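Local coordinates for acyl-CoA dehydrogenase domain protein Tcur3481 (Thermomonospora curvata, PDB 6WY9) that binds FAD and probably takes part in acyl-CoA dehydrogenation as a member of the acyl-CoA dehydrogenase family, at residues 145-150 / 176-181; 161-166 / 199-204; 222-227 / 348-353; 277-282 / 297-302. All blocks are in the same frame, centred on the assembly; numbering follows the deposited sequence.

How the contacts relate
Contacts 1 and 2 lie in the beta domain, with centres about 6 Å apart. They share neighbouring strands: Val178 N bonds to Leu163 O at 2.8 Å, and Asp179 OD1 probably bonds to His162 ND1 at 2.5 Å. Contacts 3 and 4 lie in the helical C-terminal part, with centres about 9 Å apart. Lys301 NZ and Asp350 OD2 form a long, weak ion pair across them at 3.5 Å. Centres of the two groups lie from about 21 Å (contacts 2 and 3) to about 31 Å (contacts 1 and 4) apart. All four lie away from the FAD pocket. Helix 295-319 of contact 4 reaches it through His317; Gln260, starting helix 260-288, also binds FAD.

Contact 1: 145-150 / 176-181; sequences WRLSGT and FLVDAD
Trp145 and Phe176 make an edge-to-face pair between strands 145-148 and 176-179. The edge of Phe176 meets the face of the indole. Its CE2 sits 3.6 Å from Trp145 CD2, and the five-membered ring and the phenyl have centroids 4.9 Å apart. The two planes stand at 67°.

Leu147 takes one face of the same phenyl. Its CD2 makes a CH-pi contact, 4.2 Å from the centroid of the Phe176 ring and 14° off the normal. The other branch turns elsewhere: Leu147 CD1 meets Val178 CG2 tip to tip at 3.7 Å. Phe176 is therefore held at an edge and over a face. Its CG lies anti to the carbonyl carbon (chi1 -55°), which aims the ring at the opposite strand.

Were Trp145 an alanine, with no indole face for the Phe176 edge to meet, a gap would probably open there and leave that ring freer to turn.

This inner side is tight and apolar. The other side of strand 145-148 is more open and polar. Arg146 points away there and pairs with Asp141, while Ser148 OG bonds to Ala205 N.

The strands cross nearly at right angles, as layers of the beta domain found in this family. Strand 137-141 and strand 206-210 flank 145-148, and Ala138 touches Trp145, Leu147 and Phe176. Strand 160-169 adds Val165, against Leu147 and Val178.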
loop_
_atom_site.group_PDB
_atom_site.type_symbol
_atom_site.label_atom_id
_atom_site.label_comp_id
_atom_site.label_asym_id
_atom_site.label_seq_id
_atom_site.Cartn_x
_atom_site.Cartn_y
_atom_site.Cartn_z
ATOM N N TRP B 145 -12.091 46.137 -7.966
ATOM C CA TRP B 145 -12.723 44.945 -8.506
ATOM C C TRP B 145 -13.991 44.663 -7.720
ATOM O O TRP B 145 -14.106 45.025 -6.546
ATOM C CB TRP B 145 -11.781 43.726 -8.425
ATOM C CG TRP B 145 -10.532 43.915 -9.202
ATOM C CD1 TRP B 145 -9.429 44.600 -8.818
ATOM C CD2 TRP B 145 -10.269 43.427 -10.514
ATOM N NE1 TRP B 145 -8.487 44.577 -9.812
ATOM C CE2 TRP B 145 -8.976 43.859 -10.866
ATOM C CE3 TRP B 145 -11.003 42.664 -11.427
ATOM C CZ2 TRP B 145 -8.399 43.569 -12.099
ATOM C CZ3 TRP B 145 -10.427 42.365 -12.652
ATOM C CH2 TRP B 145 -9.136 42.821 -12.977
ATOM N N ARG B 146 -14.934 43.982 -8.370
ATOM C CA ARG B 146 -16.044 43.371 -7.654
ATOM C C ARG B 146 -16.078 41.878 -7.947
ATOM O O ARG B 146 -15.959 41.462 -9.108
ATOM C CB ARG B 146 -17.359 44.048 -8.018
ATOM C CG ARG B 146 -17.364 45.477 -7.576
ATOM C CD ARG B 146 -18.712 46.106 -7.716
ATOM N NE ARG B 146 -18.682 47.503 -7.303
ATOM C CZ ARG B 146 -18.869 47.915 -6.055
ATOM N NH1 ARG B 146 -18.832 49.212 -5.761
ATOM N NH2 ARG B 146 -19.102 47.036 -5.100
ATOM N N LEU B 147 -16.233 41.091 -6.875
ATOM C CA LEU B 147 -16.183 39.638 -6.869
ATOM C C LEU B 147 -17.572 39.063 -6.642
ATOM O O LEU B 147 -18.297 39.496 -5.735
ATOM C CB LEU B 147 -15.264 39.113 -5.749
ATOM C CG LEU B 147 -13.869 39.736 -5.592
ATOM C CD1 LEU B 147 -13.062 39.078 -4.476
ATOM C CD2 LEU B 147 -13.103 39.701 -6.915
ATOM N N SER B 148 -17.927 38.066 -7.451
ATOM C CA SER B 148 -19.197 37.368 -7.313
ATOM C C SER B 148 -18.965 35.875 -7.445
ATOM O O SER B 148 -18.396 35.418 -8.439
ATOM C CB SER B 148 -20.214 37.827 -8.358
ATOM O OG SER B 148 -20.737 39.095 -8.022
ATOM N N GLY B 149 -19.442 35.128 -6.466
ATOM C CA GLY B 149 -19.295 33.690 -6.454
ATOM C C GLY B 149 -19.460 33.207 -5.028
ATOM O O GLY B 149 -19.971 33.934 -4.168
ATOM N N THR B 150 -19.009 31.979 -4.796
ATOM C CA THR B 150 -19.020 31.386 -3.463
ATOM C C THR B 150 -17.694 30.693 -3.251
ATOM O O THR B 150 -17.141 30.124 -4.198
ATOM C CB THR B 150 -20.111 30.345 -3.325
ATOM O OG1 THR B 150 -19.872 29.381 -4.339
ATOM C CG2 THR B 150 -21.477 30.940 -3.586
ATOM N N PHE B 176 -7.201 38.440 -4.479
ATOM C CA PHE B 176 -7.772 39.748 -4.165
ATOM C C PHE B 176 -8.013 39.867 -2.674
ATOM O O PHE B 176 -8.527 38.931 -2.056
ATOM C CB PHE B 176 -9.107 39.965 -4.880
ATOM C CG PHE B 176 -9.036 39.781 -6.366
ATOM C CD1 PHE B 176 -9.012 38.500 -6.928
ATOM C CD2 PHE B 176 -9.011 40.890 -7.195
ATOM C CE1 PHE B 176 -8.954 38.353 -8.326
ATOM C CE2 PHE B 176 -8.950 40.766 -8.563
ATOM C CZ PHE B 176 -8.932 39.497 -9.133
ATOM N N LEU B 177 -7.685 41.033 -2.113
ATOM C CA LEU B 177 -7.910 41.313 -0.703
ATOM C C LEU B 177 -9.312 41.866 -0.475
ATOM O O LEU B 177 -9.753 42.802 -1.162
ATOM C CB LEU B 177 -6.867 42.299 -0.176
ATOM C CG LEU B 177 -6.875 42.471 1.346
ATOM C CD1 LEU B 177 -5.464 42.589 1.874
ATOM C CD2 LEU B 177 -7.685 43.712 1.717
ATOM N N VAL B 178 -9.995 41.320 0.527
ATOM C CA VAL B 178 -11.360 41.725 0.841
ATOM C C VAL B 178 -11.467 42.013 2.329
ATOM O O VAL B 178 -10.963 41.240 3.155
ATOM C CB VAL B 178 -12.359 40.627 0.426
ATOM C CG1 VAL B 178 -13.728 40.981 0.906
ATOM C CG2 VAL B 178 -12.340 40.463 -1.088
ATOM N N ASP B 179 -12.151 43.094 2.678
ATOM C CA ASP B 179 -12.430 43.356 4.087
ATOM C C ASP B 179 -13.583 42.473 4.547
ATOM O O ASP B 179 -14.516 42.200 3.785
ATOM C CB ASP B 179 -12.726 44.846 4.309
ATOM C CG ASP B 179 -11.490 45.704 4.086
ATOM O OD1 ASP B 179 -10.371 45.205 4.330
ATOM O OD2 ASP B 179 -11.619 46.847 3.634
ATOM N N ALA B 180 -13.486 41.975 5.783
ATOM C CA ALA B 180 -14.474 41.020 6.285
ATOM C C ALA B 180 -15.846 41.647 6.481
ATOM O O ALA B 180 -16.826 40.908 6.615
ATOM C CB ALA B 180 -14.026 40.412 7.615
ATOM N N ASP B 181 -15.922 42.980 6.543
ATOM C CA ASP B 181 -17.166 43.736 6.638
ATOM C C ASP B 181 -17.574 44.357 5.298
ATOM O O ASP B 181 -18.437 45.244 5.269
ATOM C CB ASP B 181 -17.037 44.825 7.702
ATOM C CG ASP B 181 -15.932 45.817 7.381
ATOM O OD1 ASP B 181 -15.158 45.559 6.434
ATOM O OD2 ASP B 181 -15.834 46.854 8.058
#

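Contact 2: 161-166 / 199-204; sequences AHLLVS and GNLTLD
Leu201 reaches across to Leu163 and Val165, and it can be followed atom by atom. Its CB stands back, with Leu163 CD2 5.6 Å away. At CG the gap narrows to 4.2 Å from that same Leu163 CD2. The branch CD1 then closes it, at 3.7 Å from Leu163 CD2. The same methyl also looks toward Val165, whose CG2 is 4.4 Å from Leu201 CD1. The second branch, CD2, is set further back, 4.6 Å from Leu163 CD2. Leu201 thus touches mainly with one methyl, which meets the end of Leu163 tip to tip.

Leu163 has CG anti to the carbonyl carbon (chi1 -52°), and this together with chi2 at 84° carries CD2 to the meeting point. Next along the strand, Val165 CG1 faces Leu203 CD2 at 4.3 Å. Val165 thus gives CG2 to Leu201 and CG1 to Leu203.

Strands 162-166 and 199-203 cross at 73° between their directions, with axes 11.1 Å apart. They face each other as layers of the beta domain and are joined by side chains. Ala122 of strand 118-122 touches both Leu201 and Val165. Leu185 and Trp187 of strand 185-191 also pack on Leu201. Next to Leu201, Asn200 ND2 forms a hydrogen bond with the backbone of a neighbouring subunit.

No hydrogen bond or charge links the two segments. Cohesion here comes from van der Waals contact and from keeping water off four buried aliphatic side chains.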
loop_
_atom_site.group_PDB
_atom_site.type_symbol
_atom_site.label_atom_id
_atom_site.label_comp_id
_atom_site.label_asym_id
_atom_site.label_seq_id
_atom_site.Cartn_x
_atom_site.Cartn_y
_atom_site.Cartn_z
ATOM N N ALA B 161 -10.131 39.982 10.017
ATOM C CA ALA B 161 -10.536 41.312 9.553
ATOM C C ALA B 161 -10.526 41.421 8.021
ATOM O O ALA B 161 -11.235 42.259 7.446
ATOM C CB ALA B 161 -9.630 42.378 10.175
ATOM N N HIS B 162 -9.741 40.580 7.354
ATOM C CA HIS B 162 -9.584 40.604 5.914
ATOM C C HIS B 162 -9.346 39.188 5.431
ATOM O O HIS B 162 -8.826 38.348 6.169
ATOM C CB HIS B 162 -8.408 41.473 5.464
ATOM C CG HIS B 162 -8.246 42.732 6.250
ATOM N ND1 HIS B 162 -8.880 43.904 5.913
ATOM C CD2 HIS B 162 -7.507 43.004 7.349
ATOM C CE1 HIS B 162 -8.546 44.848 6.775
ATOM N NE2 HIS B 162 -7.709 44.330 7.655
ATOM N N LEU B 163 -9.726 38.943 4.179
ATOM C CA LEU B 163 -9.571 37.663 3.507
ATOM C C LEU B 163 -8.882 37.873 2.166
ATOM O O LEU B 163 -9.195 38.822 1.445
ATOM C CB LEU B 163 -10.923 36.998 3.236
ATOM C CG LEU B 163 -11.955 36.806 4.348
ATOM C CD1 LEU B 163 -12.764 38.082 4.506
ATOM C CD2 LEU B 163 -12.869 35.620 3.986
ATOM N N LEU B 164 -7.958 36.976 1.825
ATOM C CA LEU B 164 -7.492 36.856 0.456
ATOM C C LEU B 164 -8.364 35.827 -0.253
ATOM O O LEU B 164 -8.436 34.666 0.180
ATOM C CB LEU B 164 -6.023 36.442 0.417
ATOM C CG LEU B 164 -5.068 37.313 1.204
ATOM C CD1 LEU B 164 -3.636 36.908 0.931
ATOM C CD2 LEU B 164 -5.300 38.852 0.881
ATOM N N VAL B 165 -8.993 36.238 -1.354
ATOM C CA VAL B 165 -9.989 35.452 -2.086
ATOM C C VAL B 165 -9.481 35.233 -3.509
ATOM O O VAL B 165 -9.191 36.209 -4.205
ATOM C CB VAL B 165 -11.343 36.192 -2.139
ATOM C CG1 VAL B 165 -12.372 35.434 -3.038
ATOM C CG2 VAL B 165 -11.879 36.463 -0.738
ATOM N N SER B 166 -9.411 33.972 -3.956
ATOM C CA SER B 166 -9.026 33.697 -5.333
ATOM C C SER B 166 -10.256 33.801 -6.245
ATOM O O SER B 166 -11.364 33.384 -5.874
ATOM C CB SER B 166 -8.347 32.309 -5.429
ATOM O OG SER B 166 -9.272 31.255 -5.239
ATOM N N GLY B 199 -16.143 28.999 7.222
ATOM C CA GLY B 199 -17.265 29.757 6.680
ATOM C C GLY B 199 -17.455 29.420 5.200
ATOM O O GLY B 199 -16.477 29.391 4.445
ATOM N N ASN B 200 -18.679 29.097 4.786
ATOM C CA ASN B 200 -19.009 29.035 3.358
ATOM C C ASN B 200 -19.366 30.462 2.947
ATOM O O ASN B 200 -20.318 31.043 3.468
ATOM C CB ASN B 200 -20.142 28.048 3.078
ATOM C CG ASN B 200 -19.805 26.610 3.529
ATOM O OD1 ASN B 200 -18.648 26.200 3.499
ATOM N ND2 ASN B 200 -20.818 25.842 3.927
ATOM N N LEU B 201 -18.556 31.038 2.063
ATOM C CA LEU B 201 -18.535 32.467 1.787
ATOM C C LEU B 201 -19.386 32.775 0.554
ATOM O O LEU B 201 -19.205 32.139 -0.493
ATOM C CB LEU B 201 -17.081 32.881 1.541
ATOM C CG LEU B 201 -16.333 33.983 2.291
ATOM C CD1 LEU B 201 -15.186 34.487 1.383
ATOM C CD2 LEU B 201 -17.279 35.130 2.757
ATOM N N THR B 202 -20.322 33.721 0.667
ATOM C CA THR B 202 -21.061 34.217 -0.498
ATOM C C THR B 202 -20.609 35.641 -0.800
ATOM O O THR B 202 -20.606 36.501 0.093
ATOM C CB THR B 202 -22.589 34.180 -0.293
ATOM O OG1 THR B 202 -23.050 32.825 -0.239
ATOM C CG2 THR B 202 -23.302 34.852 -1.459
ATOM N N LEU B 203 -20.240 35.896 -2.059
ATOM C CA LEU B 203 -19.779 37.207 -2.498
ATOM C C LEU B 203 -20.728 37.723 -3.568
ATOM O O LEU B 203 -20.857 37.123 -4.637
ATOM C CB LEU B 203 -18.353 37.133 -3.042
ATOM C CG LEU B 203 -17.307 36.600 -2.077
ATOM C CD1 LEU B 203 -16.957 35.196 -2.458
ATOM C CD2 LEU B 203 -16.066 37.465 -2.165
ATOM N N ASP B 204 -21.391 38.833 -3.292
ATOM C CA ASP B 204 -22.298 39.413 -4.279
ATOM C C ASP B 204 -21.727 40.785 -4.634
ATOM O O ASP B 204 -21.968 41.774 -3.931
ATOM C CB ASP B 204 -23.705 39.452 -3.712
ATOM C CG ASP B 204 -24.679 40.173 -4.597
ATOM O OD1 ASP B 204 -24.342 40.535 -5.747
ATOM O OD2 ASP B 204 -25.803 40.396 -4.105
#

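Contact 3: 222-227 / 348-353; sequences VARTAL and SADLQR
Arg224 and Asp350 mark the nearest approach of helices 222-227 and 348-353, with CA atoms 10.2 Å apart. At that spacing long side chains and a water make the contact.

Arg224 runs out extended from CG to NE. Its NE gives a hydrogen bond of 2.7 Å to water 1, which lies in the guanidinium plane. That water in turn donates to Asp350 OD1 at 2.5 Å. Directly, Arg224 NE and Asp350 OD1 are 4.4 Å apart, and the oxygen is well out of the plane. The water bridges the two groups; they are too far apart for a salt bridge, though their opposite charges probably still favour the arrangement.

Arg353 crosses Arg224 at about a right angle. Arg224 NH2 lies 3.2 Å from Arg353 CD and 3.3 Å from Arg353 NE, two donors that do not bond. A bend at chi3 (-72°) turns the Arg353 end aside, and its NH1 forms a salt bridge with Asp130.

With an alanine here instead of Arg353, Asp130 would probably be left without this partner, and a gap would open beside Arg224 NH2.

In this helical C-terminal region the closeness of two arginines is probably eased by the nearby carboxylates of Asp350 and Asp130.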
loop_
_atom_site.group_PDB
_atom_site.type_symbol
_atom_site.label_atom_id
_atom_site.label_comp_id
_atom_site.label_asym_id
_atom_site.label_seq_id
_atom_site.Cartn_x
_atom_site.Cartn_y
_atom_site.Cartn_z
ATOM N N VAL B 222 3.006 28.307 -1.382
ATOM C CA VAL B 222 3.309 28.563 0.023
ATOM C C VAL B 222 2.305 27.865 0.927
ATOM O O VAL B 222 2.679 27.285 1.955
ATOM C CB VAL B 222 3.333 30.074 0.291
ATOM C CG1 VAL B 222 3.336 30.341 1.832
ATOM C CG2 VAL B 222 4.508 30.715 -0.415
ATOM N N ALA B 223 1.012 27.943 0.587
ATOM C CA ALA B 223 -0.010 27.290 1.415
ATOM C C ALA B 223 0.184 25.775 1.448
ATOM O O ALA B 223 -0.016 25.136 2.495
ATOM C CB ALA B 223 -1.410 27.599 0.886
ATOM N N ARG B 224 0.509 25.183 0.293
ATOM C CA ARG B 224 0.792 23.747 0.251
ATOM C C ARG B 224 1.960 23.402 1.168
ATOM O O ARG B 224 1.930 22.387 1.897
ATOM C CB ARG B 224 1.099 23.308 -1.187
ATOM C CG ARG B 224 -0.144 23.283 -2.128
ATOM C CD ARG B 224 0.189 22.905 -3.588
ATOM N NE ARG B 224 -1.025 22.802 -4.441
ATOM C CZ ARG B 224 -1.222 23.461 -5.585
ATOM N NH1 ARG B 224 -0.287 24.308 -6.048
ATOM N NH2 ARG B 224 -2.364 23.279 -6.279
ATOM N N THR B 225 3.020 24.217 1.102
ATOM C CA THR B 225 4.209 24.010 1.925
ATOM C C THR B 225 3.860 24.177 3.396
ATOM O O THR B 225 4.237 23.359 4.232
ATOM C CB THR B 225 5.302 24.994 1.478
ATOM O OG1 THR B 225 5.584 24.784 0.087
ATOM C CG2 THR B 225 6.582 24.819 2.271
ATOM N N ALA B 226 3.096 25.225 3.718
ATOM C CA ALA B 226 2.706 25.470 5.099
ATOM C C ALA B 226 1.829 24.335 5.644
ATOM O O ALA B 226 1.990 23.909 6.797
ATOM C CB ALA B 226 1.981 26.833 5.172
ATOM N N LEU B 227 0.864 23.866 4.845
ATOM C CA LEU B 227 0.033 22.768 5.303
ATOM C C LEU B 227 0.892 21.536 5.546
ATOM O O LEU B 227 0.662 20.791 6.492
ATOM C CB LEU B 227 -1.077 22.453 4.271
ATOM C CG LEU B 227 -2.227 23.474 4.238
ATOM C CD1 LEU B 227 -2.988 23.422 2.821
ATOM C CD2 LEU B 227 -3.179 23.224 5.428
ATOM N N SER B 348 -4.814 12.011 -4.441
ATOM C CA SER B 348 -4.993 11.704 -5.877
ATOM C C SER B 348 -4.971 12.965 -6.739
ATOM O O SER B 348 -4.328 12.999 -7.805
ATOM C CB SER B 348 -6.301 10.931 -6.094
ATOM O OG SER B 348 -6.228 9.656 -5.493
ATOM N N ALA B 349 -5.642 14.041 -6.284
ATOM C CA ALA B 349 -5.601 15.291 -7.023
ATOM C C ALA B 349 -4.173 15.792 -7.132
ATOM O O ALA B 349 -3.758 16.333 -8.172
ATOM C CB ALA B 349 -6.513 16.357 -6.332
ATOM N N ASP B 350 -3.425 15.716 -6.033
ATOM C CA ASP B 350 -2.071 16.257 -6.081
ATOM C C ASP B 350 -1.188 15.467 -7.043
ATOM O O ASP B 350 -0.351 16.059 -7.723
ATOM C CB ASP B 350 -1.495 16.311 -4.681
ATOM C CG ASP B 350 -2.087 17.503 -3.907
ATOM O OD1 ASP B 350 -2.393 18.580 -4.514
ATOM O OD2 ASP B 350 -2.262 17.363 -2.726
ATOM N N LEU B 351 -1.356 14.148 -7.110
ATOM C CA LEU B 351 -0.618 13.382 -8.116
ATOM C C LEU B 351 -1.013 13.794 -9.515
ATOM O O LEU B 351 -0.161 13.882 -10.401
ATOM C CB LEU B 351 -0.828 11.868 -7.928
ATOM C CG LEU B 351 -0.244 11.214 -6.660
ATOM C CD1 LEU B 351 -0.559 9.676 -6.595
ATOM C CD2 LEU B 351 1.306 11.488 -6.500
ATOM N N GLN B 352 -2.305 14.046 -9.754
ATOM C CA GLN B 352 -2.690 14.464 -11.097
ATOM C C GLN B 352 -2.042 15.794 -11.489
ATOM O O GLN B 352 -1.499 15.938 -12.593
ATOM C CB GLN B 352 -4.201 14.564 -11.211
ATOM C CG GLN B 352 -4.626 14.929 -12.662
ATOM C CD GLN B 352 -6.120 14.803 -12.813
ATOM O OE1 GLN B 352 -6.659 13.659 -12.835
ATOM N NE2 GLN B 352 -6.836 15.967 -12.903
ATOM N N ARG B 353 -2.094 16.780 -10.594
ATOM C CA ARG B 353 -1.483 18.071 -10.850
ATOM C C ARG B 353 0.025 17.933 -11.050
ATOM O O ARG B 353 0.608 18.551 -11.957
ATOM C CB ARG B 353 -1.802 19.027 -9.693
ATOM C CG ARG B 353 -1.402 20.473 -10.005
ATOM C CD ARG B 353 -1.895 21.456 -8.912
ATOM N NE ARG B 353 -3.353 21.650 -8.953
ATOM C CZ ARG B 353 -3.990 22.372 -9.880
ATOM N NH1 ARG B 353 -5.305 22.490 -9.846
ATOM N NH2 ARG B 353 -3.307 22.950 -10.854
HETATM O O HOH W 1 -2.582 20.822 -3.338
#

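Contact 4: 277-282 / 297-302; sequences RVCLWQ and ALVAKW
Ala300 turns its methyl toward the backbone of helix 277-282. Its CB lies 3.6 Å from Cys279 O and 3.9 Å from Leu280 CA. With so small a side chain in between, the backbones come close: the CA atoms of Leu280 and Ala300 are 5.0 Å apart.

Cys279 and Val299 lie beside this point, both turned toward the other helix. With SG anti to its carbonyl carbon (chi1 -65°), Cys279 brings the sulfur to Val299 CG1 at 3.7 Å. The CB of Cys279 lies 4.0 Å from the same methyl of Val299. The sulfur acts here as an apolar group. The thiol and the valine branch thus fill one flank of the alanine.

The two helices follow each other in the chain and run antiparallel, with 153° between their directions and axes 8.1 Å apart. They form a helical hairpin in the C-terminal helical bundle known from acyl-CoA dehydrogenases.

Leu280 behaves differently. It meets Ala300 through its CA, while its side chain leaves in the other direction and packs on Leu232 of helix 215-248. Leu280 CG also lies over one face of the Trp281 ring.

On the Cys279 side another chain of the assembly comes in. Acidic side-chain atoms of this neighbouring subunit pack against Cys279 and Val299. Across helix 297-302, Leu298 and Trp302 turn to helix 347-362, where Leu351 meets the indole.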
loop_
_atom_site.group_PDB
_atom_site.type_symbol
_atom_site.label_atom_id
_atom_site.label_comp_id
_atom_site.label_asym_id
_atom_site.label_seq_id
_atom_site.Cartn_x
_atom_site.Cartn_y
_atom_site.Cartn_z
ATOM N N ARG B 277 9.551 15.087 6.040
ATOM C CA ARG B 277 10.419 16.149 6.522
ATOM C C ARG B 277 11.447 16.568 5.474
ATOM O O ARG B 277 11.669 17.761 5.252
ATOM C CB ARG B 277 11.102 15.696 7.841
ATOM C CG ARG B 277 12.116 16.756 8.350
ATOM C CD ARG B 277 12.406 16.723 9.891
ATOM N NE ARG B 277 12.257 15.421 10.512
ATOM C CZ ARG B 277 11.365 15.128 11.467
ATOM N NH1 ARG B 277 11.346 13.918 11.966
ATOM N NH2 ARG B 277 10.496 16.036 11.931
ATOM N N VAL B 278 12.110 15.622 4.812
ATOM C CA VAL B 278 13.080 16.144 3.840
ATOM C C VAL B 278 12.381 16.780 2.640
ATOM O O VAL B 278 12.915 17.705 2.022
ATOM C CB VAL B 278 14.083 15.060 3.398
ATOM C CG1 VAL B 278 14.875 14.554 4.629
ATOM C CG2 VAL B 278 13.373 13.925 2.610
ATOM N N CYS B 279 11.198 16.305 2.262
ATOM C CA CYS B 279 10.552 16.958 1.131
ATOM C C CYS B 279 9.994 18.314 1.525
ATOM O O CYS B 279 9.929 19.209 0.684
ATOM C CB CYS B 279 9.437 16.110 0.562
ATOM S SG CYS B 279 10.040 14.509 -0.199
ATOM N N LEU B 280 9.515 18.457 2.757
ATOM C CA LEU B 280 9.141 19.804 3.245
ATOM C C LEU B 280 10.298 20.786 3.081
ATOM O O LEU B 280 10.150 21.888 2.527
ATOM C CB LEU B 280 8.720 19.714 4.727
ATOM C CG LEU B 280 8.558 21.099 5.410
ATOM C CD1 LEU B 280 7.498 21.893 4.658
ATOM C CD2 LEU B 280 8.176 20.885 6.906
ATOM N N TRP B 281 11.470 20.404 3.558
ATOM C CA TRP B 281 12.546 21.382 3.556
ATOM C C TRP B 281 13.059 21.614 2.148
ATOM O O TRP B 281 13.504 22.717 1.827
ATOM C CB TRP B 281 13.613 20.946 4.567
ATOM C CG TRP B 281 13.034 21.257 5.959
ATOM C CD1 TRP B 281 12.487 20.363 6.857
ATOM C CD2 TRP B 281 12.816 22.571 6.525
ATOM N NE1 TRP B 281 12.010 21.039 7.967
ATOM C CE2 TRP B 281 12.188 22.388 7.782
ATOM C CE3 TRP B 281 13.125 23.876 6.102
ATOM C CZ2 TRP B 281 11.855 23.460 8.620
ATOM C CZ3 TRP B 281 12.799 24.945 6.941
ATOM C CH2 TRP B 281 12.168 24.726 8.184
ATOM N N GLN B 282 12.900 20.636 1.263
ATOM C CA GLN B 282 13.213 20.899 -0.141
ATOM C C GLN B 282 12.258 21.939 -0.731
ATOM O O GLN B 282 12.668 22.788 -1.538
ATOM C CB GLN B 282 13.177 19.575 -0.922
ATOM C CG GLN B 282 13.435 19.699 -2.420
ATOM C CD GLN B 282 14.833 20.223 -2.718
ATOM O OE1 GLN B 282 15.787 19.913 -2.015
ATOM N NE2 GLN B 282 14.950 21.026 -3.753
ATOM N N ALA B 297 6.726 21.896 -4.022
ATOM C CA ALA B 297 5.634 22.108 -3.080
ATOM C C ALA B 297 4.592 21.000 -3.166
ATOM O O ALA B 297 4.083 20.543 -2.133
ATOM C CB ALA B 297 5.011 23.492 -3.331
ATOM N N LEU B 298 4.281 20.532 -4.392
ATOM C CA LEU B 298 3.342 19.435 -4.569
ATOM C C LEU B 298 3.883 18.122 -4.027
ATOM O O LEU B 298 3.102 17.301 -3.526
ATOM C CB LEU B 298 2.971 19.283 -6.056
ATOM C CG LEU B 298 1.807 20.179 -6.529
ATOM C CD1 LEU B 298 1.718 20.229 -8.076
ATOM C CD2 LEU B 298 0.462 19.682 -5.899
ATOM N N VAL B 299 5.196 17.883 -4.157
ATOM C CA VAL B 299 5.800 16.698 -3.553
ATOM C C VAL B 299 5.670 16.771 -2.034
ATOM O O VAL B 299 5.269 15.798 -1.387
ATOM C CB VAL B 299 7.281 16.533 -3.984
ATOM C CG1 VAL B 299 7.993 15.498 -3.118
ATOM C CG2 VAL B 299 7.388 16.081 -5.458
ATOM N N ALA B 300 6.007 17.923 -1.442
ATOM C CA ALA B 300 5.840 18.016 0.009
ATOM C C ALA B 300 4.382 17.790 0.389
ATOM O O ALA B 300 4.088 17.065 1.341
ATOM C CB ALA B 300 6.329 19.366 0.525
ATOM N N LYS B 301 3.459 18.378 -0.368
ATOM C CA LYS B 301 2.029 18.255 -0.059
ATOM C C LYS B 301 1.528 16.829 -0.253
ATOM O O LYS B 301 0.691 16.341 0.529
ATOM C CB LYS B 301 1.235 19.249 -0.934
ATOM C CG LYS B 301 -0.290 19.260 -0.698
ATOM C CD LYS B 301 -0.609 19.543 0.798
ATOM C CE LYS B 301 -2.087 19.966 0.977
ATOM N NZ LYS B 301 -3.059 19.080 0.236
ATOM N N TRP B 302 1.991 16.133 -1.308
ATOM C CA TRP B 302 1.555 14.745 -1.475
ATOM C C TRP B 302 2.022 13.879 -0.307
ATOM O O TRP B 302 1.260 13.039 0.200
ATOM C CB TRP B 302 2.065 14.155 -2.806
ATOM C CG TRP B 302 1.700 12.676 -2.904
ATOM C CD1 TRP B 302 0.498 12.166 -3.303
ATOM C CD2 TRP B 302 2.523 11.546 -2.561
ATOM N NE1 TRP B 302 0.512 10.791 -3.258
ATOM C CE2 TRP B 302 1.751 10.380 -2.816
ATOM C CE3 TRP B 302 3.847 11.405 -2.092
ATOM C CZ2 TRP B 302 2.248 9.086 -2.623
ATOM C CZ3 TRP B 302 4.344 10.093 -1.879
ATOM C CH2 TRP B 302 3.526 8.954 -2.124
#